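Local coordinates for cell division control protein 45 cdc45 putative (Entamoeba histolytica, PDB 6CC2) that probably acts in DNA replication as a Cdc45-family protein, the partner of MCM and GINS in the eukaryotic replicative helicase, at residues 24-29 against 75-80. Numbering follows the deposited sequence.
Sequences TIQLYV and TDVHTV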
# COMPACT_ATOMS: atom_id res chain seq x y z
N THR A 24 -22.83 -17.43 -8.21
CA THR A 24 -22.24 -16.20 -7.69
C THR A 24 -20.77 -16.07 -8.07
O THR A 24 -20.12 -17.01 -8.53
CB THR A 24 -22.37 -16.14 -6.15
OG1 THR A 24 -21.48 -17.09 -5.56
CG2 THR A 24 -23.80 -16.45 -5.72
N ILE A 25 -20.26 -14.86 -7.89
CA ILE A 25 -18.87 -14.51 -8.17
C ILE A 25 -18.17 -14.25 -6.84
O ILE A 25 -18.67 -13.51 -6.00
CB ILE A 25 -18.76 -13.28 -9.09
CG1 ILE A 25 -19.53 -13.50 -10.39
CG2 ILE A 25 -17.31 -12.94 -9.37
CD1 ILE A 25 -19.82 -12.21 -11.13
N GLN A 26 -16.99 -14.85 -6.66
CA GLN A 26 -16.20 -14.70 -5.46
C GLN A 26 -14.93 -13.94 -5.83
O GLN A 26 -14.20 -14.35 -6.73
CB GLN A 26 -15.85 -16.08 -4.89
CG GLN A 26 -15.77 -16.15 -3.41
CD GLN A 26 -15.47 -17.56 -2.96
OE1 GLN A 26 -14.89 -18.34 -3.71
NE2 GLN A 26 -15.83 -17.88 -1.73
N LEU A 27 -14.67 -12.83 -5.13
CA LEU A 27 -13.49 -12.03 -5.41
C LEU A 27 -12.56 -12.05 -4.20
O LEU A 27 -12.95 -11.61 -3.12
CB LEU A 27 -13.89 -10.58 -5.74
CG LEU A 27 -14.78 -10.46 -6.99
CD1 LEU A 27 -16.24 -10.34 -6.59
CD2 LEU A 27 -14.34 -9.31 -7.86
N TYR A 28 -11.38 -12.61 -4.39
CA TYR A 28 -10.35 -12.71 -3.36
C TYR A 28 -9.46 -11.47 -3.45
O TYR A 28 -8.86 -11.20 -4.49
CB TYR A 28 -9.53 -13.99 -3.56
CG TYR A 28 -10.29 -15.29 -3.39
CD1 TYR A 28 -11.35 -15.63 -4.23
CD2 TYR A 28 -9.94 -16.18 -2.39
CE1 TYR A 28 -12.04 -16.81 -4.06
CE2 TYR A 28 -10.62 -17.38 -2.22
CZ TYR A 28 -11.67 -17.68 -3.06
OH TYR A 28 -12.34 -18.87 -2.88
N VAL A 29 -9.38 -10.73 -2.35
CA VAL A 29 -8.79 -9.40 -2.35
C VAL A 29 -7.60 -9.40 -1.42
O VAL A 29 -7.75 -9.64 -0.22
CB VAL A 29 -9.81 -8.34 -1.92
CG1 VAL A 29 -9.22 -6.95 -2.06
CG2 VAL A 29 -11.09 -8.47 -2.74
N THR A 75 -21.01 -24.58 -2.81
CA THR A 75 -21.89 -23.42 -2.88
C THR A 75 -22.14 -23.10 -4.35
O THR A 75 -21.78 -23.88 -5.24
CB THR A 75 -21.30 -22.23 -2.13
OG1 THR A 75 -22.11 -21.06 -2.35
CG2 THR A 75 -19.90 -21.95 -2.60
N ASP A 76 -22.74 -21.94 -4.61
CA ASP A 76 -23.13 -21.54 -5.95
C ASP A 76 -22.06 -20.70 -6.64
O ASP A 76 -22.37 -20.01 -7.62
CB ASP A 76 -24.45 -20.76 -5.89
CG ASP A 76 -25.57 -21.56 -5.25
OD1 ASP A 76 -25.72 -22.75 -5.58
OD2 ASP A 76 -26.29 -20.99 -4.40
N VAL A 77 -20.82 -20.75 -6.17
CA VAL A 77 -19.77 -19.93 -6.78
C VAL A 77 -19.39 -20.54 -8.13
O VAL A 77 -18.97 -21.69 -8.21
CB VAL A 77 -18.56 -19.81 -5.85
CG1 VAL A 77 -17.46 -19.00 -6.52
CG2 VAL A 77 -18.98 -19.16 -4.55
N HIS A 78 -19.55 -19.74 -9.19
CA HIS A 78 -19.22 -20.17 -10.54
C HIS A 78 -17.95 -19.52 -11.09
O HIS A 78 -17.36 -20.06 -12.02
CB HIS A 78 -20.38 -19.85 -11.51
CG HIS A 78 -20.67 -18.38 -11.67
ND1 HIS A 78 -20.05 -17.60 -12.63
CD2 HIS A 78 -21.52 -17.56 -11.01
CE1 HIS A 78 -20.51 -16.36 -12.55
NE2 HIS A 78 -21.40 -16.31 -11.58
N THR A 79 -17.52 -18.40 -10.51
CA THR A 79 -16.39 -17.66 -11.00
C THR A 79 -15.63 -17.12 -9.79
O THR A 79 -16.26 -16.70 -8.82
CB THR A 79 -16.81 -16.49 -11.89
OG1 THR A 79 -17.56 -16.95 -13.00
CG2 THR A 79 -15.61 -15.74 -12.41
N VAL A 80 -14.30 -17.12 -9.87
CA VAL A 80 -13.47 -16.47 -8.86
C VAL A 80 -12.56 -15.48 -9.56
O VAL A 80 -12.05 -15.73 -10.66
CB VAL A 80 -12.65 -17.47 -8.03
CG1 VAL A 80 -13.58 -18.42 -7.32
CG2 VAL A 80 -11.65 -18.22 -8.90
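Val77 lays its two methyls across the side chains of Thr24 and Gln26 at about a right angle: CG2 meets Thr24 OG1 at 3.4 Å, while CG1 reaches Gln26 CB at 3.7 Å. Farther along the same face, Val80 points the same way as Gln26, and its CG1 packs 3.9 Å from CE1 of Tyr28. The Tyr28 hydroxyl donates to Gln26 OE1 from above the carbonyl plane, and Gln26 NE2 bonds Thr71 of helix 61-71, so both ends of this buried amide are held. Ile25 and Thr79 share the other face. Between the Thr24-Val77 and Ile25-Thr79 pairs, His78 is the extra residue of a beta bulge. Its CG sits between its own backbone N and carbonyl carbon (chi1 64°), turning the ring obliquely against Thr24, CD2 2.9 Å from Thr24 O, with NE2 3.6 Å from Ile25 CG1; Arg18 bonds both His78 ND1 and Thr79 OG1. Three backbone bonds join the segments: Thr24 N to Asp76 O just before the strand, the donor above that carbonyl plane, His78 N to Thr24 O, and Gln26 N to Thr79 O, nearly straight at 170°. Strands 24-29 and 77-83 are neighbours in a parallel alpha/beta sheet consistent with the DHH phosphoesterase (RecJ-like) fold to which Cdc45 is related.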